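Local coordinates for protein hydratase ChsH2 (Mycobacterium tuberculosis SUMu008, PDB 4W78) that forms, together with ChsH1, a MaoC-like enoyl-CoA hydratase of cholesterol catabolism, which probably adds water across the double bond of an enoyl-CoA intermediate, at residues F[30-33]-F[38-41]; F[53-58]-F[78-83]. One frame throughout, in Å; residues are numbered along the deposited sequence.

Contact 1 (F[30-33]-F[38-41])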
# COMPACT_ATOMS: atom_id res chain seq x y z
N PHE F 30 8.62 1.88 4.17
CA PHE F 30 8.14 0.82 5.05
C PHE F 30 8.78 0.88 6.43
O PHE F 30 8.69 -0.08 7.20
CB PHE F 30 8.35 -0.54 4.39
CG PHE F 30 7.46 -0.77 3.21
CD1 PHE F 30 7.85 -0.35 1.95
CD2 PHE F 30 6.22 -1.37 3.37
CE1 PHE F 30 7.01 -0.53 0.85
CE2 PHE F 30 5.38 -1.57 2.29
CZ PHE F 30 5.78 -1.14 1.03
N GLN F 31 9.40 2.00 6.75
CA GLN F 31 10.01 2.14 8.06
C GLN F 31 8.94 1.96 9.13
O GLN F 31 7.88 2.58 9.07
CB GLN F 31 10.71 3.50 8.23
CG GLN F 31 11.72 3.53 9.38
CD GLN F 31 13.03 2.78 9.08
OE1 GLN F 31 13.41 2.63 7.91
NE2 GLN F 31 13.71 2.31 10.12
N ASP F 32 9.24 1.12 10.12
CA ASP F 32 8.23 0.75 11.10
C ASP F 32 7.54 1.93 11.81
O ASP F 32 6.35 1.88 12.09
CB ASP F 32 8.80 -0.28 12.10
CG ASP F 32 10.15 0.11 12.68
OD1 ASP F 32 10.54 1.31 12.66
OD2 ASP F 32 10.84 -0.81 13.20
N VAL F 33 8.29 3.00 12.05
CA VAL F 33 7.77 4.13 12.83
C VAL F 33 6.57 4.84 12.19
O VAL F 33 5.88 5.61 12.88
CB VAL F 33 8.88 5.15 13.13
CG1 VAL F 33 9.98 4.54 13.98
CG2 VAL F 33 9.44 5.73 11.82
N ASP F 38 4.11 0.51 18.22
CA ASP F 38 5.03 -0.05 19.21
C ASP F 38 6.48 0.28 18.87
O ASP F 38 7.28 0.57 19.76
CB ASP F 38 4.81 -1.55 19.37
CG ASP F 38 3.41 -1.89 19.86
OD1 ASP F 38 2.78 -1.02 20.52
OD2 ASP F 38 2.93 -3.01 19.59
N LYS F 39 6.81 0.27 17.58
CA LYS F 39 8.16 0.65 17.15
C LYS F 39 8.45 2.14 17.28
O LYS F 39 9.58 2.53 17.60
CB LYS F 39 8.46 0.15 15.72
CG LYS F 39 8.64 -1.37 15.67
CD LYS F 39 9.91 -1.82 16.41
CE LYS F 39 10.08 -3.32 16.30
NZ LYS F 39 11.28 -3.82 17.03
N ALA F 40 7.45 2.99 17.02
CA ALA F 40 7.62 4.42 17.26
C ALA F 40 7.89 4.67 18.73
O ALA F 40 8.83 5.38 19.11
CB ALA F 40 6.38 5.21 16.78
N VAL F 41 7.07 4.05 19.58
CA VAL F 41 7.22 4.20 21.02
C VAL F 41 8.59 3.69 21.52
O VAL F 41 9.19 4.28 22.43
CB VAL F 41 6.05 3.52 21.75
CG1 VAL F 41 6.33 3.40 23.24
CG2 VAL F 41 4.77 4.31 21.50
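D32 OD2 rests against the aliphatic part of K39, 3.4 Å from K39 CG, with K39 CB and CD scarcely farther off. This is a loop folded back on the short helix that follows it, in the connection leading from helix 17-26 of the hot-dog fold, expected for a MaoC-like protein, to helix 37-42. The carboxylate and the amine bear opposite charges, yet D32 OD2 and K39 NZ stay 4.9 Å apart and no salt bridge is made; any attraction is probably long-range. The lysine chain explains this. After a bend at its second torsion (chi2 -67°) it runs extended, passing the aspartate on a slant and carrying NZ beyond the carboxylate. D32, in turn, has CG tucked between its own N and carbonyl carbon (chi1 49°), which sets the flat group beside the lysine methylenes. A long, flexible lysine suits this exposed border, offering carbon to its neighbour while its amine reaches outward.

On the inner side the side chains of V33 and A40, both buried, meet CB to CB at 4.4 Å, and the small alanine lets the loop backbone come close: the CA atoms of V33 and A40 are also only 4.4 Å apart. V33 also packs on F49 and A40 on S45, both farther along the chain. V33 directly precedes H34, which with D29 binds the cadmium ion, while D36 OD1 accepts a hydrogen bond from the amide of K39 in the first turn of the helix. V33 CG1 lies 4.0 Å from A40 CA.

Contact 2 (F[53-58]-F[78-83]); sequences LTDTGL and LRLGVP
D55 and L80 meet from opposite directions, the carboxylate oxygen OD2 of D55 lying 3.3 Å from L80 CD2 and 3.7 Å from L80 CD1. Helix 52-67 here packs against strand 72-80, the helix-on-antiparallel-sheet layout of the hot-dog fold, consistent with the MaoC-like family. The second part of the first shell is L78, whose CD2 approaches the helix at T56, 3.6 Å from OG1 and 3.8 Å from CA. Its CG sits between the backbone N and carbonyl carbon (chi1 58°), an arrangement that aims the isobutyl group at the helix. The two leucines, two residues apart on the strand, thus supply branched apolar ends that fill the layer between sheet and helix.

The polar partners lie outside the two segments: D55 OD1 is hydrogen-bonded to H117 NE2, and the other ring nitrogen of that histidine, ND1, is bonded to V82 O, so one imidazole ties the buried aspartate to the turn after the strand. T56 suits its place because its hydroxyl can turn back on its own helix, bonding I52 O, while OG1 still touches L78.

Farther out, I52 and V118 press on both leucines. L78 and R79 pair in an antiparallel ladder with a strand of the ChsH1 chain, so the sheet continues into the partner subunit. The axes of helix segment 53-58 and strand segment 78-80 approach to 10.0 Å, their directions 131° apart, and the backbones come nearest at T56 and L78, 7.5 Å from CA to CA.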
# COMPACT_ATOMS: atom_id res chain seq x y z
N LEU F 53 8.70 12.02 2.93
CA LEU F 53 8.26 11.97 1.52
C LEU F 53 6.82 12.45 1.42
O LEU F 53 6.42 13.04 0.42
CB LEU F 53 8.40 10.56 0.90
CG LEU F 53 9.83 10.03 0.64
CD1 LEU F 53 10.52 9.62 1.93
CD2 LEU F 53 9.84 8.86 -0.33
N THR F 54 6.03 12.18 2.45
CA THR F 54 4.66 12.68 2.49
C THR F 54 4.64 14.19 2.75
O THR F 54 3.86 14.91 2.13
CB THR F 54 3.83 11.92 3.54
OG1 THR F 54 3.70 10.55 3.13
CG2 THR F 54 2.45 12.55 3.72
N ASP F 55 5.48 14.68 3.66
CA ASP F 55 5.61 16.13 3.83
C ASP F 55 5.93 16.85 2.51
O ASP F 55 5.32 17.88 2.18
CB ASP F 55 6.68 16.48 4.86
CG ASP F 55 6.25 16.20 6.28
OD1 ASP F 55 5.06 16.47 6.61
OD2 ASP F 55 7.08 15.72 7.08
N THR F 56 6.88 16.30 1.75
CA THR F 56 7.23 16.89 0.45
C THR F 56 6.01 16.87 -0.50
O THR F 56 5.71 17.87 -1.18
CB THR F 56 8.39 16.13 -0.19
OG1 THR F 56 9.51 16.12 0.72
CG2 THR F 56 8.82 16.81 -1.49
N GLY F 57 5.30 15.75 -0.54
CA GLY F 57 4.14 15.61 -1.41
C GLY F 57 3.03 16.55 -1.02
O GLY F 57 2.35 17.11 -1.88
N LEU F 58 2.81 16.71 0.29
CA LEU F 58 1.76 17.61 0.78
C LEU F 58 2.09 19.07 0.51
O LEU F 58 1.20 19.86 0.14
CB LEU F 58 1.52 17.39 2.28
CG LEU F 58 0.88 16.05 2.61
CD1 LEU F 58 0.84 15.87 4.12
CD2 LEU F 58 -0.52 15.97 2.02
N LEU F 78 12.54 21.75 2.48
CA LEU F 78 11.81 21.85 3.72
C LEU F 78 12.62 21.44 4.93
O LEU F 78 13.62 20.72 4.82
CB LEU F 78 10.48 21.08 3.65
CG LEU F 78 10.54 19.59 3.32
CD1 LEU F 78 10.83 18.77 4.57
CD2 LEU F 78 9.24 19.14 2.68
N ARG F 79 12.17 21.93 6.08
CA ARG F 79 12.78 21.54 7.33
C ARG F 79 11.67 21.17 8.30
O ARG F 79 10.63 21.85 8.39
CB ARG F 79 13.67 22.65 7.88
CG ARG F 79 12.98 23.97 8.13
CD ARG F 79 13.90 24.92 8.91
NE ARG F 79 13.25 26.20 9.13
CZ ARG F 79 13.81 27.25 9.73
NH1 ARG F 79 15.06 27.16 10.20
NH2 ARG F 79 13.13 28.37 9.87
N LEU F 80 11.87 20.08 9.03
CA LEU F 80 10.87 19.61 9.96
C LEU F 80 11.12 20.19 11.33
O LEU F 80 12.26 20.41 11.73
CB LEU F 80 10.84 18.08 9.98
CG LEU F 80 10.50 17.47 8.62
CD1 LEU F 80 10.43 15.97 8.69
CD2 LEU F 80 9.17 18.05 8.07
N GLY F 81 10.03 20.47 12.04
CA GLY F 81 10.10 20.92 13.42
C GLY F 81 9.54 19.81 14.28
O GLY F 81 10.16 18.76 14.45
N VAL F 82 8.34 20.02 14.81
CA VAL F 82 7.73 19.02 15.67
C VAL F 82 7.16 17.90 14.80
O VAL F 82 6.85 18.11 13.63
CB VAL F 82 6.64 19.64 16.56
CG1 VAL F 82 7.23 20.75 17.42
CG2 VAL F 82 5.48 20.17 15.72
N PRO F 83 7.03 16.69 15.37
CA PRO F 83 6.46 15.58 14.60
C PRO F 83 4.97 15.77 14.32
O PRO F 83 4.28 16.49 15.05
CB PRO F 83 6.69 14.36 15.51
CG PRO F 83 7.71 14.80 16.51
CD PRO F 83 7.49 16.27 16.70

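Overall arrangement
The two contacts follow one another along the chain, their centres about 17 Å apart and their nearest atoms about 8 Å apart without touching. The centre of contact 2 is about 5 Å from that of the chain, the centre of contact 1 about 20 Å. Contact 2 joins the long helix to the strand that carries the sheet into ChsH1. Contact 1 belongs to the loop-and-short-helix connection near the cadmium ion, where D38 forms a salt bridge with R37 of a second ChsH2 copy. Both set an aspartate against aliphatic carbon: contact 1 uses lysine methylenes at an exposed edge, contact 2 leucine methyls in the buried interior, with one carboxylate oxygen hydrogen-bonded to a histidine.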